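Cysteine-rich repeat secretory protein 2 (Arabidopsis thaliana, PDB 6GRE) modulates cell-to-cell trafficking, restricting plasmodesmal permeability by regulating callose deposition, and supports innate immunity and systemic acquired resistance. Local coordinates at residues S22-E25 with T26-S30; N29-L32 with S33-T37. All coordinates share one frame; numbering follows the deposited sequence. Where two conformers were deposited one is given.

Interaction 1: S22-E25 with T26-S30; sequences SGYE and TNLNS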
loop_
_atom_site.group_PDB
_atom_site.type_symbol
_atom_site.label_atom_id
_atom_site.label_comp_id
_atom_site.label_asym_id
_atom_site.label_seq_id
_atom_site.Cartn_x
_atom_site.Cartn_y
_atom_site.Cartn_z
ATOM N N SER A 22 -9.818 12.741 -22.674
ATOM C CA SER A 22 -8.447 12.920 -23.107
ATOM C C SER A 22 -7.758 11.566 -23.197
ATOM O O SER A 22 -8.229 10.569 -22.641
ATOM C CB SER A 22 -7.689 13.807 -22.147
ATOM O OG SER A 22 -7.606 13.182 -20.867
ATOM N N GLY A 23 -6.615 11.543 -23.871
ATOM C CA GLY A 23 -5.829 10.365 -23.969
ATOM C C GLY A 23 -5.436 9.845 -22.583
ATOM O O GLY A 23 -5.370 8.638 -22.404
ATOM N N TYR A 24 -5.088 10.764 -21.685
ATOM C CA TYR A 24 -4.706 10.359 -20.311
ATOM C C TYR A 24 -5.839 9.542 -19.692
ATOM O O TYR A 24 -5.575 8.439 -19.175
ATOM C CB TYR A 24 -4.350 11.552 -19.430
ATOM C CG TYR A 24 -3.718 11.119 -18.135
ATOM C CD1 TYR A 24 -2.363 10.896 -18.090
ATOM C CD2 TYR A 24 -4.476 10.814 -17.023
ATOM C CE1 TYR A 24 -1.750 10.478 -16.922
ATOM C CE2 TYR A 24 -3.883 10.380 -15.849
ATOM C CZ TYR A 24 -2.514 10.211 -15.810
ATOM O OH TYR A 24 -1.863 9.816 -14.666
ATOM N N GLU A 25 -7.077 10.056 -19.738
ATOM C CA GLU A 25 -8.236 9.368 -19.151
ATOM C C GLU A 25 -8.361 7.981 -19.785
ATOM O O GLU A 25 -8.522 6.978 -19.104
ATOM C CB GLU A 25 -9.540 10.130 -19.336
ATOM C CG GLU A 25 -10.715 9.406 -18.685
ATOM C CD GLU A 25 -12.043 10.127 -18.776
ATOM O OE1 GLU A 25 -12.257 10.795 -19.768
ATOM O OE2 GLU A 25 -12.831 10.040 -17.819
ATOM N N THR A 26 -8.269 7.895 -21.121
ATOM C CA THR A 26 -8.432 6.648 -21.802
ATOM C C THR A 26 -7.308 5.676 -21.420
ATOM O O THR A 26 -7.538 4.500 -21.187
ATOM C CB THR A 26 -8.467 6.859 -23.327
ATOM O OG1 THR A 26 -9.541 7.762 -23.559
ATOM C CG2 THR A 26 -8.637 5.567 -24.085
ATOM N N ASN A 27 -6.075 6.178 -21.363
ATOM C CA ASN A 27 -4.923 5.346 -21.006
ATOM C C ASN A 27 -5.031 4.860 -19.544
ATOM O O ASN A 27 -4.692 3.719 -19.258
ATOM C CB ASN A 27 -3.614 6.081 -21.308
ATOM C CG ASN A 27 -3.351 6.187 -22.803
ATOM O OD1 ASN A 27 -3.847 5.379 -23.583
ATOM N ND2 ASN A 27 -2.509 7.128 -23.184
ATOM N N LEU A 28 -5.494 5.738 -18.669
ATOM C CA LEU A 28 -5.713 5.387 -17.247
ATOM C C LEU A 28 -6.699 4.219 -17.149
ATOM O O LEU A 28 -6.462 3.227 -16.447
ATOM C CB LEU A 28 -6.218 6.616 -16.500
ATOM C CG LEU A 28 -6.661 6.379 -15.055
ATOM C CD1 LEU A 28 -5.545 5.702 -14.248
ATOM C CD2 LEU A 28 -7.104 7.672 -14.402
ATOM N N ASN A 29 -7.826 4.319 -17.861
ATOM C CA ASN A 29 -8.825 3.270 -17.785
ATOM C C ASN A 29 -8.253 1.966 -18.316
ATOM O O ASN A 29 -8.512 0.892 -17.750
ATOM C CB ASN A 29 -10.138 3.662 -18.458
ATOM C CG ASN A 29 -10.860 4.739 -17.686
ATOM O OD1 ASN A 29 -10.776 4.783 -16.462
ATOM N ND2 ASN A 29 -11.570 5.628 -18.370
ATOM N N SER A 30 -7.440 2.042 -19.376
ATOM C CA SER A 30 -6.776 0.852 -19.898
ATOM C C SER A 30 -5.796 0.298 -18.863
ATOM O O SER A 30 -5.715 -0.906 -18.695
ATOM C CB SER A 30 -6.061 1.104 -21.207
ATOM O OG SER A 30 -6.891 1.804 -22.110
HETATM O O HOH W 1 -11.521 9.122 -22.325
HETATM O O HOH W 2 -13.667 7.460 -17.567
#

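Interaction 2: N29-L32 with S33-T37; sequences NSLL and SSFVT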
loop_
_atom_site.group_PDB
_atom_site.type_symbol
_atom_site.label_atom_id
_atom_site.label_comp_id
_atom_site.label_asym_id
_atom_site.label_seq_id
_atom_site.Cartn_x
_atom_site.Cartn_y
_atom_site.Cartn_z
ATOM N N ASN A 29 -7.826 4.319 -17.861
ATOM C CA ASN A 29 -8.825 3.270 -17.785
ATOM C C ASN A 29 -8.253 1.966 -18.316
ATOM O O ASN A 29 -8.512 0.892 -17.750
ATOM C CB ASN A 29 -10.138 3.662 -18.458
ATOM C CG ASN A 29 -10.860 4.739 -17.686
ATOM O OD1 ASN A 29 -10.776 4.783 -16.462
ATOM N ND2 ASN A 29 -11.570 5.628 -18.370
ATOM N N SER A 30 -7.440 2.042 -19.376
ATOM C CA SER A 30 -6.776 0.852 -19.898
ATOM C C SER A 30 -5.796 0.298 -18.863
ATOM O O SER A 30 -5.715 -0.906 -18.695
ATOM C CB SER A 30 -6.061 1.104 -21.207
ATOM O OG SER A 30 -6.891 1.804 -22.110
ATOM N N LEU A 31 -5.037 1.194 -18.210
ATOM C CA LEU A 31 -4.055 0.785 -17.178
ATOM C C LEU A 31 -4.771 -0.013 -16.083
ATOM O O LEU A 31 -4.323 -1.102 -15.685
ATOM C CB LEU A 31 -3.387 2.023 -16.582
ATOM C CG LEU A 31 -2.552 1.748 -15.321
ATOM C CD1 LEU A 31 -1.262 1.067 -15.712
ATOM C CD2 LEU A 31 -2.263 3.024 -14.553
ATOM N N LEU A 32 -5.872 0.544 -15.585
ATOM C CA LEU A 32 -6.599 -0.053 -14.448
ATOM C C LEU A 32 -7.156 -1.433 -14.804
ATOM O O LEU A 32 -7.066 -2.346 -13.991
ATOM C CB LEU A 32 -7.705 0.894 -13.993
ATOM C CG LEU A 32 -7.227 2.223 -13.425
ATOM C CD1 LEU A 32 -8.393 3.137 -13.128
ATOM C CD2 LEU A 32 -6.363 2.011 -12.186
ATOM N N SER A 33 -7.678 -1.604 -16.026
ATOM C CA SER A 33 -8.171 -2.901 -16.486
ATOM C C SER A 33 -7.020 -3.910 -16.542
ATOM O O SER A 33 -7.190 -5.109 -16.242
ATOM C CB SER A 33 -8.848 -2.767 -17.829
ATOM O OG SER A 33 -10.053 -2.025 -17.706
ATOM N N SER A 34 -5.842 -3.428 -16.927
ATOM C CA SER A 34 -4.639 -4.254 -16.999
ATOM C C SER A 34 -4.230 -4.768 -15.612
ATOM O O SER A 34 -3.713 -5.883 -15.514
ATOM C CB SER A 34 -3.517 -3.514 -17.623
ATOM O OG SER A 34 -3.830 -3.281 -18.985
ATOM N N PHE A 35 -4.371 -3.917 -14.589
ATOM C CA PHE A 35 -4.072 -4.319 -13.206
ATOM C C PHE A 35 -4.890 -5.563 -12.866
ATOM O O PHE A 35 -4.367 -6.567 -12.347
ATOM C CB PHE A 35 -4.446 -3.245 -12.178
ATOM C CG PHE A 35 -3.611 -1.992 -12.107
ATOM C CD1 PHE A 35 -2.372 -1.883 -12.708
ATOM C CD2 PHE A 35 -4.096 -0.907 -11.394
ATOM C CE1 PHE A 35 -1.616 -0.729 -12.569
ATOM C CE2 PHE A 35 -3.356 0.257 -11.285
ATOM C CZ PHE A 35 -2.122 0.343 -11.875
ATOM N N VAL A 36 -6.193 -5.492 -13.130
ATOM C CA VAL A 36 -7.102 -6.580 -12.804
ATOM C C VAL A 36 -6.643 -7.871 -13.503
ATOM O O VAL A 36 -6.516 -8.894 -12.882
ATOM C CB VAL A 36 -8.557 -6.238 -13.176
ATOM C CG1 VAL A 36 -9.438 -7.476 -13.115
ATOM C CG2 VAL A 36 -9.131 -5.129 -12.317
ATOM N N THR A 37 -6.377 -7.794 -14.810
ATOM C CA THR A 37 -5.903 -8.918 -15.601
ATOM C C THR A 37 -4.649 -9.563 -15.001
ATOM O O THR A 37 -4.532 -10.784 -14.953
ATOM C CB THR A 37 -5.575 -8.451 -17.022
ATOM O OG1 THR A 37 -6.805 -7.927 -17.515
ATOM C CG2 THR A 37 -5.053 -9.551 -17.918
#

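Interaction 1: S22-E25 with T26-S30
Glu25 and Asn29 lie side by side one turn apart on the first helix, 23-38. Their side chains point the same way. Glu25 CG packs 3.9 Å from Asn29 ND2, and the carboxylate and amide planes are turned 39° apart. The two polar ends are joined through water rather than directly. One water donates to Glu25 OE2 and accepts from Asn29 ND2, the latter at 2.9 Å. A second water donates to Glu25 OE1 and is hydrogen-bonded to Thr26 OG1 at 2.7 Å. Glu25 CG stands anti to the backbone N (chi1 -179°) and the chain continues extended, which carries the carboxylate to both waters. OE1 also accepts from Ser21 N, just before the helix.

The backbone beneath is regular. Thr26 N donates to Ser22 O at 3.1 Å, and Asn27 N, Leu28 N and Asn29 N repeat the i to i+4 pattern. Leu28 N to Tyr24 O is the shortest of these, at 2.7 Å. Ser22 is the N-cap. Its OG accepts a weak but nearly straight bond from Glu25 N (3.4 Å, 170°) and is also hydrogen-bonded to Ser19 O.

On the inner side, Leu28 CD2 meets the Tyr24 ring obliquely, 4.4 Å from Tyr24 CE2. Tyr24 is also held from outside the two segments: its OH bonds to Tyr94 O, and the two tyrosine rings meet edge-to-face. Asn27 ND2 bonds to Val58 O, tying this turn to the chain just before strand 60-66.

This is an N-capped helix start in the first Gnk2-homologous domain of the ectodomain. The Ser22 cap and the Ser21 N bond to Glu25 secure it. The helix dipole would probably also favour a carboxylate here, and two separate waters, one shared with Thr26 and one with Asn29, hydrogen-bond to its two oxygens.

Interaction 2: N29-L32 with S33-T37
The Phe35 ring carries Leu31 O over one face, 3.6 Å above the plane and offset toward the rim. Leu31 reaches its far end, with CD1 3.6 Å from Phe35 CE1 and CG 3.7 Å from Phe35 CZ. Leu32 CD2 comes in at the CE2 rim, 3.6 Å from Phe35 CE2, on the same side of the ring plane as Leu31. The Phe47 ring also meets Phe35, with planes about 60° apart. Phe35 CG lies anti to the carbonyl carbon (chi1 -71°), which swings the ring back along the helix to both leucines.

The polar side of the same turn belongs to the serines. Ser30 O accepts from Ser34 N at 3.1 Å and from Ser34 OG at 3.0 Å. The two donors come from opposite faces of the carbonyl plane. Phe35 N donates to Leu31 O, while the next bond, Val36 N to Leu32 O, is weak at 3.4 Å.

Within the first Gnk2-homologous domain, the apolar face packs against helix 72-90 and the sheet. Leu32, Phe35 and Val36 touch the helix through Val83, Val79 and Ser80. Leu31 meets Phe47 of strand 44-49, and Tyr107 and Ile105 of strand 103-108 contact the leucines and Phe35.

In the fold
Interactions 1 and 2 are successive parts of helix 23-38, their centres 11 Å apart, and share Asn29 and Ser30. Each has a buried and a solvent-facing side. Interaction 1 is the helix start, where side-chain capping and bridging waters link the polar groups. Interaction 2 lies nearer the chain centre (about 17 Å from it, against 23 Å, centre to centre) and has three buried residues against two. Its weight rests on apolar contacts. Both have a serine hydroxyl returning to the carbonyl four residues back, Ser30 to Thr26 and Ser34 to Ser30. Both set the helix against the same antiparallel sheet, but interaction 2 alone also packs on the second helix of the domain.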